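Local coordinates for protein homoserine O-acetyltransferase (Bacillus anthracis str. 'Ames Ancestor', PDB 3I1I) that probably transfers an acetyl group from acetyl-CoA to the hydroxyl of homoserine, a step toward methionine, using an alpha/beta hydrolase fold, at residues A[41-51]-A[147-157]; A[230-239]-A[347-356]. All blocks are in the same frame, centred on the assembly; numbering follows the deposited sequence.

Interaction 1 of 2, residues A[41-51]-A[147-157]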
loop_
_atom_site.group_PDB
_atom_site.type_symbol
_atom_site.label_atom_id
_atom_site.label_comp_id
_atom_site.label_asym_id
_atom_site.label_seq_id
_atom_site.Cartn_x
_atom_site.Cartn_y
_atom_site.Cartn_z
ATOM N N ARG A 41 45.563 14.634 4.300
ATOM C CA ARG A 41 44.288 14.181 3.786
ATOM C C ARG A 41 43.804 12.912 4.516
ATOM O O ARG A 41 43.254 11.990 3.918
ATOM C CB ARG A 41 44.412 13.960 2.287
ATOM C CG ARG A 41 44.512 15.262 1.585
ATOM C CD ARG A 41 45.211 15.177 0.265
ATOM N NE ARG A 41 45.475 16.497 -0.294
ATOM C CZ ARG A 41 45.712 16.720 -1.582
ATOM N NH1 ARG A 41 45.719 15.722 -2.465
ATOM N NH2 ARG A 41 45.923 17.953 -1.998
ATOM N N SER A 42 44.054 12.879 5.808
ATOM C CA SER A 42 43.750 11.732 6.648
ATOM C C SER A 42 42.538 11.971 7.536
ATOM O O SER A 42 42.220 11.125 8.361
ATOM C CB SER A 42 44.950 11.432 7.554
ATOM O OG SER A 42 45.292 12.601 8.266
ATOM N N ASN A 43 41.866 13.100 7.388
ATOM C CA ASN A 43 40.740 13.436 8.273
ATOM C C ASN A 43 39.376 13.528 7.555
ATOM O O ASN A 43 38.509 14.311 7.934
ATOM C CB ASN A 43 41.058 14.737 9.015
ATOM C CG ASN A 43 41.138 15.929 8.091
ATOM O OD1 ASN A 43 41.414 15.776 6.891
ATOM N ND2 ASN A 43 40.838 17.118 8.622
ATOM N N VAL A 44 39.191 12.716 6.525
ATOM C CA VAL A 44 37.962 12.769 5.728
ATOM C C VAL A 44 36.888 11.775 6.197
ATOM O O VAL A 44 37.154 10.576 6.353
ATOM C CB VAL A 44 38.240 12.499 4.225
ATOM C CG1 VAL A 44 36.947 12.669 3.390
ATOM C CG2 VAL A 44 39.379 13.418 3.718
ATOM N N ILE A 45 35.678 12.293 6.400
ATOM C CA ILE A 45 34.501 11.487 6.718
ATOM C C ILE A 45 33.470 11.703 5.630
ATOM O O ILE A 45 33.085 12.835 5.361
ATOM C CB ILE A 45 33.896 11.895 8.073
ATOM C CG1 ILE A 45 34.938 11.696 9.189
ATOM C CG2 ILE A 45 32.653 11.095 8.337
ATOM C CD1 ILE A 45 34.465 11.991 10.662
ATOM N N LEU A 46 33.042 10.634 4.985
ATOM C CA LEU A 46 32.003 10.716 3.972
ATOM C C LEU A 46 30.684 10.327 4.614
ATOM O O LEU A 46 30.622 9.297 5.256
ATOM C CB LEU A 46 32.329 9.772 2.802
ATOM C CG LEU A 46 31.280 9.676 1.688
ATOM C CD1 LEU A 46 31.000 11.043 1.029
ATOM C CD2 LEU A 46 31.678 8.606 0.675
ATOM N N ILE A 47 29.671 11.190 4.484
ATOM C CA ILE A 47 28.304 10.987 4.977
ATOM C C ILE A 47 27.420 10.696 3.766
ATOM O O ILE A 47 27.488 11.383 2.748
ATOM C CB ILE A 47 27.719 12.286 5.610
ATOM C CG1 ILE A 47 28.593 12.819 6.748
ATOM C CG2 ILE A 47 26.296 12.067 6.158
ATOM C CD1 ILE A 47 28.761 11.916 7.898
ATOM N N CYS A 48 26.566 9.692 3.876
ATOM C CA CYS A 48 25.669 9.323 2.794
ATOM C C CYS A 48 24.240 9.572 3.236
ATOM O O CYS A 48 23.880 9.247 4.377
ATOM C CB CYS A 48 25.839 7.861 2.506
ATOM S SG CYS A 48 27.542 7.418 2.151
ATOM N N HIS A 49 23.420 10.102 2.333
ATOM C CA HIS A 49 22.066 10.504 2.687
ATOM C C HIS A 49 20.983 9.430 2.505
ATOM O O HIS A 49 21.173 8.457 1.783
ATOM C CB HIS A 49 21.718 11.848 2.030
ATOM C CG HIS A 49 21.224 11.765 0.621
ATOM N ND1 HIS A 49 19.999 11.228 0.287
ATOM C CD2 HIS A 49 21.729 12.284 -0.523
ATOM C CE1 HIS A 49 19.800 11.366 -1.014
ATOM N NE2 HIS A 49 20.828 12.021 -1.526
ATOM N N TYR A 50 19.872 9.600 3.211
ATOM C CA TYR A 50 18.796 8.613 3.208
ATOM C C TYR A 50 17.764 8.927 2.105
ATOM O O TYR A 50 17.859 9.954 1.439
ATOM C CB TYR A 50 18.110 8.480 4.602
ATOM C CG TYR A 50 17.509 9.740 5.153
ATOM C CD1 TYR A 50 16.185 10.072 4.886
ATOM C CD2 TYR A 50 18.271 10.628 5.918
ATOM C CE1 TYR A 50 15.605 11.262 5.379
ATOM C CE2 TYR A 50 17.719 11.807 6.425
ATOM C CZ TYR A 50 16.375 12.101 6.156
ATOM O OH TYR A 50 15.820 13.237 6.646
ATOM N N PHE A 51 16.794 8.014 1.968
ATOM C CA PHE A 51 15.822 7.922 0.840
ATOM C C PHE A 51 15.405 9.251 0.231
ATOM O O PHE A 51 15.683 9.516 -0.924
ATOM C CB PHE A 51 14.543 7.140 1.297
ATOM C CG PHE A 51 13.609 6.737 0.159
ATOM C CD1 PHE A 51 13.610 5.456 -0.330
ATOM C CD2 PHE A 51 12.736 7.655 -0.407
ATOM C CE1 PHE A 51 12.783 5.099 -1.372
ATOM C CE2 PHE A 51 11.910 7.306 -1.453
ATOM C CZ PHE A 51 11.929 6.027 -1.934
ATOM N N ARG A 147 42.121 7.676 1.337
ATOM C CA ARG A 147 41.550 6.921 2.422
ATOM C C ARG A 147 40.506 7.746 3.142
ATOM O O ARG A 147 40.663 8.975 3.257
ATOM C CB ARG A 147 42.654 6.638 3.395
ATOM C CG ARG A 147 43.257 5.304 3.255
ATOM C CD ARG A 147 44.336 5.146 4.306
ATOM N NE ARG A 147 44.137 3.928 5.061
ATOM C CZ ARG A 147 44.891 3.549 6.089
ATOM N NH1 ARG A 147 45.921 4.304 6.487
ATOM N NH2 ARG A 147 44.623 2.389 6.712
ATOM N N LEU A 148 39.454 7.089 3.622
ATOM C CA LEU A 148 38.450 7.745 4.428
ATOM C C LEU A 148 38.681 7.387 5.889
ATOM O O LEU A 148 38.873 6.241 6.219
ATOM C CB LEU A 148 37.060 7.314 3.979
ATOM C CG LEU A 148 36.685 7.651 2.532
ATOM C CD1 LEU A 148 35.297 7.138 2.161
ATOM C CD2 LEU A 148 36.821 9.156 2.258
ATOM N N HIS A 149 38.655 8.368 6.765
ATOM C CA HIS A 149 38.716 8.115 8.212
ATOM C C HIS A 149 37.451 7.360 8.618
ATOM O O HIS A 149 37.495 6.495 9.478
ATOM C CB HIS A 149 38.799 9.452 8.977
ATOM C CG HIS A 149 39.019 9.306 10.452
ATOM N ND1 HIS A 149 40.263 9.058 11.005
ATOM C CD2 HIS A 149 38.158 9.394 11.492
ATOM C CE1 HIS A 149 40.148 8.969 12.319
ATOM N NE2 HIS A 149 38.882 9.171 12.641
ATOM N N ALA A 150 36.328 7.692 7.977
ATOM C CA ALA A 150 35.034 6.989 8.189
ATOM C C ALA A 150 34.098 7.248 7.035
ATOM O O ALA A 150 34.183 8.304 6.378
ATOM C CB ALA A 150 34.319 7.423 9.529
ATOM N N VAL A 151 33.227 6.271 6.799
ATOM C CA VAL A 151 32.085 6.432 5.942
ATOM C C VAL A 151 30.840 6.033 6.767
ATOM O O VAL A 151 30.849 5.098 7.533
ATOM C CB VAL A 151 32.189 5.582 4.664
ATOM C CG1 VAL A 151 32.132 4.079 4.997
ATOM C CG2 VAL A 151 31.082 5.968 3.684
HETATM N N MSE A 152 29.765 6.765 6.603
HETATM C CA MSE A 152 28.608 6.593 7.463
HETATM C C MSE A 152 27.356 7.200 6.890
HETATM O O MSE A 152 27.411 8.028 6.004
HETATM C CB MSE A 152 28.876 7.190 8.825
HETATM C CG MSE A 152 29.251 8.623 8.784
HETATM SE SE MSE A 152 29.919 9.185 10.588
HETATM C CE MSE A 152 28.284 8.696 11.775
ATOM N N GLY A 153 26.238 6.741 7.424
ATOM C CA GLY A 153 24.936 7.187 7.028
ATOM C C GLY A 153 23.805 6.406 7.698
ATOM O O GLY A 153 24.004 5.277 8.221
ATOM N N PRO A 154 22.598 7.014 7.710
ATOM C CA PRO A 154 21.425 6.317 8.228
ATOM C C PRO A 154 20.659 5.718 7.090
ATOM O O PRO A 154 20.569 6.336 6.045
ATOM C CB PRO A 154 20.619 7.437 8.880
ATOM C CG PRO A 154 20.860 8.637 7.940
ATOM C CD PRO A 154 22.335 8.449 7.488
ATOM N N SER A 155 20.160 4.503 7.289
ATOM C CA SER A 155 19.173 3.862 6.382
ATOM C C SER A 155 19.728 3.696 4.973
ATOM O O SER A 155 20.771 3.078 4.845
ATOM C CB SER A 155 17.852 4.606 6.414
ATOM O OG SER A 155 16.830 3.874 5.752
ATOM N N ALA A 156 19.101 4.218 3.914
ATOM C CA ALA A 156 19.749 4.097 2.576
ATOM C C ALA A 156 21.171 4.640 2.601
ATOM O O ALA A 156 22.038 4.123 1.912
ATOM C CB ALA A 156 18.942 4.789 1.461
ATOM N N GLY A 157 21.411 5.660 3.415
ATOM C CA GLY A 157 22.750 6.195 3.588
ATOM C C GLY A 157 23.712 5.153 4.161
ATOM O O GLY A 157 24.894 5.072 3.751
HETATM O O HOH W 1 43.915 10.266 2.034
HETATM O O HOH W 2 42.660 8.772 9.384
HETATM O O HOH W 3 16.220 5.403 3.551
#
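L46 bonds to the neighbouring parallel strand through both its backbone N and its backbone O: the N donates to A150 O at 2.9 Å, and the O accepts from M152 N. C48 N continues the pattern to M152 O (2.8 Å). At the start of the pairing V44 O takes H149 N at 2.7 Å, with a weak second bond from A150 N. CA-H...O contacts from I45, I47 and V151 fill the intervals.

Side chains sort onto two faces. On one, I47 and M152, a selenomethionine, lie side by side, with I47 CD1 3.4 Å from M152 CG; the first torsion of M152 sets CG between the backbone N and the carbonyl carbon (57°), and the extended second torsion (-169°) carries SE to I45 CG2. On the other, V151 CG2, anti to its own backbone N, rests on L46 CD2, while the two branches of L148 divide between L46 (CD1) and V44 (CD2, 3.7 Å from V44 CG1). Helices 129-142 and 156-167 pack over this second face.

Beyond the paired strands the chains stay close. Y50 CD2 meets P154 CG obliquely, G153 CA and G157 CA make CA-H...O contacts to C48 O, and a water bridges F51 N and A156 N. H49 ND1 donates to the O of the next residue, Y50, at 2.7 Å, in the plane of its imidazole, while its NE2 is held by N93.

G153, S155 and G157 fit the GxSxG nucleophile elbow of alpha/beta hydrolases. S155 has positive phi (61°), and its OG bonds to H351 NE2. The elbow and the S155-H351 bond are consistent with S155 being the nucleophile that takes up the acyl group.

Interaction 2 of 2, residues A[230-239]-A[347-356]; sequences NAFDEHFYET and SINGHMAGVF
H351, probably the histidine of a Ser-His-Asp triad, opens a 3-10 segment that packs against the loop before helix 234-240. A231 O accepts from M352 N at 3.1 Å, and D233 N donates to I348 O from above that carbonyl's plane. F232 CA adds a CA-H...O contact to N349 O. G350 CA lies close to F232 C, with positive phi (57°).

The F232 ring is sandwiched. M352 CG, anti to the carbonyl carbon of its selenomethionine (chi1 -63°), sits over one face, 3.9 Å from the ring centroid and offset toward the rim. F236 CE2 lies over the centre of the opposite face, and N349 OD1 comes in the ring plane at the edge. F356 presents its own edge, CE2, at 4.1 Å from F232 CE1. M352 CG also touches A231 CB at 3.8 Å.

The 3-10 segment runs on into helix 353-356. D318 accepts from H351 ND1, as in the charge relay of an alpha/beta hydrolase. A water accepts from H351 N and donates to N230 O, tying the histidine's backbone to the other segment.

On the outer side, D233 caps helix 234-240: OD2 takes H235 N at 2.9 Å, from above the carboxylate plane. I348, with CG1 anti to its backbone N (-169°), extends along the first turn of that helix, CG1 reaching F236 CB at 4.0 Å and CD1 approaching H235 ND1. N349 ND2 is tied to D357, while E234 bonds to Y325, and E238 to the backbone N of I186, both of the third subunit.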
loop_
_atom_site.group_PDB
_atom_site.type_symbol
_atom_site.label_atom_id
_atom_site.label_comp_id
_atom_site.label_asym_id
_atom_site.label_seq_id
_atom_site.Cartn_x
_atom_site.Cartn_y
_atom_site.Cartn_z
ATOM N N ASN A 230 5.568 3.184 8.525
ATOM C CA ASN A 230 6.534 2.276 9.163
ATOM C C ASN A 230 7.762 2.966 9.740
ATOM O O ASN A 230 8.686 2.300 10.270
ATOM C CB ASN A 230 6.939 1.176 8.174
ATOM C CG ASN A 230 5.813 0.183 7.939
ATOM O OD1 ASN A 230 5.469 -0.628 8.855
ATOM N ND2 ASN A 230 5.152 0.299 6.746
ATOM N N ALA A 231 7.755 4.291 9.666
ATOM C CA ALA A 231 8.924 5.084 10.055
ATOM C C ALA A 231 9.075 5.224 11.560
ATOM O O ALA A 231 10.156 5.530 12.010
ATOM C CB ALA A 231 8.921 6.459 9.365
ATOM N N PHE A 232 8.028 4.947 12.336
ATOM C CA PHE A 232 8.060 5.170 13.802
ATOM C C PHE A 232 7.629 3.872 14.516
ATOM O O PHE A 232 7.296 2.900 13.850
ATOM C CB PHE A 232 7.138 6.320 14.204
ATOM C CG PHE A 232 7.468 7.667 13.564
ATOM C CD1 PHE A 232 8.256 8.593 14.224
ATOM C CD2 PHE A 232 6.953 8.006 12.328
ATOM C CE1 PHE A 232 8.576 9.851 13.633
ATOM C CE2 PHE A 232 7.251 9.246 11.715
ATOM C CZ PHE A 232 8.076 10.175 12.372
ATOM N N ASP A 233 7.652 3.838 15.840
ATOM C CA ASP A 233 7.051 2.735 16.618
ATOM C C ASP A 233 5.544 2.831 16.493
ATOM O O ASP A 233 5.012 3.913 16.279
ATOM C CB ASP A 233 7.392 2.894 18.099
ATOM C CG ASP A 233 6.899 1.738 18.962
ATOM O OD1 ASP A 233 7.556 0.663 18.991
ATOM O OD2 ASP A 233 5.863 1.914 19.651
ATOM N N GLU A 234 4.837 1.703 16.636
ATOM C CA GLU A 234 3.389 1.740 16.530
ATOM C C GLU A 234 2.730 2.710 17.534
ATOM O O GLU A 234 1.751 3.396 17.221
ATOM C CB GLU A 234 2.794 0.337 16.643
ATOM C CG GLU A 234 2.923 -0.342 17.978
ATOM C CD GLU A 234 1.866 0.082 18.973
ATOM O OE1 GLU A 234 1.998 -0.359 20.128
ATOM O OE2 GLU A 234 0.934 0.847 18.618
ATOM N N HIS A 235 3.277 2.767 18.721
ATOM C CA HIS A 235 2.710 3.593 19.730
ATOM C C HIS A 235 2.846 5.089 19.421
ATOM O O HIS A 235 2.048 5.902 19.881
ATOM C CB HIS A 235 3.318 3.275 21.083
ATOM C CG HIS A 235 2.470 3.748 22.214
ATOM N ND1 HIS A 235 2.928 4.616 23.181
ATOM C CD2 HIS A 235 1.168 3.512 22.499
ATOM C CE1 HIS A 235 1.948 4.868 24.030
ATOM N NE2 HIS A 235 0.873 4.205 23.643
ATOM N N PHE A 236 3.844 5.447 18.631
ATOM C CA PHE A 236 3.957 6.811 18.174
ATOM C C PHE A 236 2.687 7.241 17.462
ATOM O O PHE A 236 2.219 8.341 17.714
ATOM C CB PHE A 236 5.159 7.013 17.255
ATOM C CG PHE A 236 5.249 8.396 16.669
ATOM C CD1 PHE A 236 5.892 9.406 17.349
ATOM C CD2 PHE A 236 4.659 8.678 15.441
ATOM C CE1 PHE A 236 5.985 10.703 16.804
ATOM C CE2 PHE A 236 4.726 9.948 14.889
ATOM C CZ PHE A 236 5.408 10.983 15.563
ATOM N N TYR A 237 2.145 6.409 16.572
ATOM C CA TYR A 237 0.951 6.827 15.797
ATOM C C TYR A 237 -0.312 6.874 16.682
ATOM O O TYR A 237 -1.208 7.700 16.466
ATOM C CB TYR A 237 0.704 5.899 14.607
ATOM C CG TYR A 237 1.922 5.693 13.726
ATOM C CD1 TYR A 237 2.223 6.582 12.712
ATOM C CD2 TYR A 237 2.773 4.610 13.915
ATOM C CE1 TYR A 237 3.328 6.398 11.908
ATOM C CE2 TYR A 237 3.881 4.426 13.135
ATOM C CZ TYR A 237 4.160 5.325 12.130
ATOM O OH TYR A 237 5.238 5.153 11.325
ATOM N N GLU A 238 -0.361 5.971 17.658
ATOM C CA GLU A 238 -1.480 5.839 18.562
ATOM C C GLU A 238 -1.634 7.093 19.433
ATOM O O GLU A 238 -2.767 7.569 19.627
ATOM C CB GLU A 238 -1.309 4.593 19.446
ATOM C CG GLU A 238 -2.576 4.093 20.051
ATOM C CD GLU A 238 -3.575 3.464 19.023
ATOM O OE1 GLU A 238 -3.153 2.958 17.953
ATOM O OE2 GLU A 238 -4.813 3.494 19.305
ATOM N N THR A 239 -0.515 7.631 19.921
ATOM C CA THR A 239 -0.539 8.871 20.710
ATOM C C THR A 239 -0.431 10.157 19.896
ATOM O O THR A 239 -0.922 11.172 20.330
ATOM C CB THR A 239 0.559 8.881 21.774
ATOM O OG1 THR A 239 1.830 8.779 21.111
ATOM C CG2 THR A 239 0.367 7.671 22.727
ATOM N N SER A 347 13.689 3.953 21.161
ATOM C CA SER A 347 12.953 5.173 21.051
ATOM C C SER A 347 11.579 4.926 20.474
ATOM O O SER A 347 11.411 4.085 19.602
ATOM C CB SER A 347 13.720 6.151 20.153
ATOM O OG SER A 347 12.876 7.183 19.745
ATOM N N ILE A 348 10.618 5.707 20.945
ATOM C CA ILE A 348 9.275 5.675 20.417
ATOM C C ILE A 348 9.304 6.110 18.979
ATOM O O ILE A 348 8.391 5.795 18.217
ATOM C CB ILE A 348 8.307 6.592 21.243
ATOM C CG1 ILE A 348 6.849 6.319 20.823
ATOM C CG2 ILE A 348 8.688 8.091 21.121
ATOM C CD1 ILE A 348 5.841 6.870 21.759
ATOM N N ASN A 349 10.361 6.812 18.578
ATOM C CA ASN A 349 10.525 7.210 17.169
ATOM C C ASN A 349 10.910 6.143 16.162
ATOM O O ASN A 349 10.960 6.423 14.953
ATOM C CB ASN A 349 11.519 8.340 17.064
ATOM C CG ASN A 349 10.955 9.634 17.559
ATOM O OD1 ASN A 349 9.768 9.912 17.361
ATOM N ND2 ASN A 349 11.780 10.429 18.228
ATOM N N GLY A 350 11.179 4.934 16.622
ATOM C CA GLY A 350 11.433 3.821 15.710
ATOM C C GLY A 350 12.592 4.122 14.766
ATOM O O GLY A 350 13.647 4.627 15.207
ATOM N N HIS A 351 12.377 3.854 13.473
ATOM C CA HIS A 351 13.370 4.104 12.443
ATOM C C HIS A 351 13.914 5.534 12.482
ATOM O O HIS A 351 15.117 5.743 12.345
ATOM C CB HIS A 351 12.725 3.862 11.094
ATOM C CG HIS A 351 13.672 3.888 9.946
ATOM N ND1 HIS A 351 14.708 2.976 9.799
ATOM C CD2 HIS A 351 13.736 4.720 8.880
ATOM C CE1 HIS A 351 15.356 3.251 8.678
ATOM N NE2 HIS A 351 14.789 4.304 8.107
HETATM N N MSE A 352 13.030 6.512 12.676
HETATM C CA MSE A 352 13.396 7.933 12.644
HETATM C C MSE A 352 14.239 8.359 13.836
HETATM O O MSE A 352 14.756 9.475 13.852
HETATM C CB MSE A 352 12.136 8.804 12.603
HETATM C CG MSE A 352 11.267 8.626 11.366
HETATM SE SE MSE A 352 12.351 8.716 9.721
HETATM C CE MSE A 352 13.014 10.504 9.743
ATOM N N ALA A 353 14.405 7.489 14.827
ATOM C CA ALA A 353 15.369 7.754 15.893
ATOM C C ALA A 353 16.775 8.011 15.307
ATOM O O ALA A 353 17.604 8.741 15.877
ATOM C CB ALA A 353 15.408 6.584 16.924
ATOM N N GLY A 354 17.047 7.380 14.171
ATOM C CA GLY A 354 18.362 7.487 13.581
ATOM C C GLY A 354 18.639 8.874 13.054
ATOM O O GLY A 354 19.787 9.223 12.859
ATOM N N VAL A 355 17.592 9.660 12.813
ATOM C CA VAL A 355 17.758 11.035 12.363
ATOM C C VAL A 355 17.336 12.032 13.445
ATOM O O VAL A 355 17.931 13.059 13.569
ATOM C CB VAL A 355 16.956 11.254 11.048
ATOM C CG1 VAL A 355 17.103 12.652 10.560
ATOM C CG2 VAL A 355 17.441 10.258 9.976
ATOM N N PHE A 356 16.322 11.709 14.240
ATOM C CA PHE A 356 15.783 12.624 15.223
ATOM C C PHE A 356 16.307 12.438 16.640
ATOM O O PHE A 356 16.038 13.286 17.472
ATOM C CB PHE A 356 14.263 12.459 15.325
ATOM C CG PHE A 356 13.507 12.775 14.076
ATOM C CD1 PHE A 356 14.023 13.592 13.088
ATOM C CD2 PHE A 356 12.213 12.314 13.940
ATOM C CE1 PHE A 356 13.273 13.892 11.961
ATOM C CE2 PHE A 356 11.462 12.609 12.834
ATOM C CZ PHE A 356 11.992 13.402 11.833
HETATM O O HOH W 4 9.776 2.187 12.735
#

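Overall arrangement
Interaction 1 is buried in the central sheet, whereas interaction 2 is only partly buried and lies nearer the surface and the third subunit. Their chemistry follows: regular backbone bonds between parallel strands with aliphatic contacts in 41-51 with 147-157, against two cross-segment backbone bonds, a bridging water and aromatic packing between loops and helix starts in 230-239 with 347-356. Their centres are 24 Å apart, yet they touch at the probable active site, where S155 OG lies 3.1 Å from H351 NE2. V355 also packs against Y50 and P154. One contact thus places the likely nucleophile, and the other the histidine beside it.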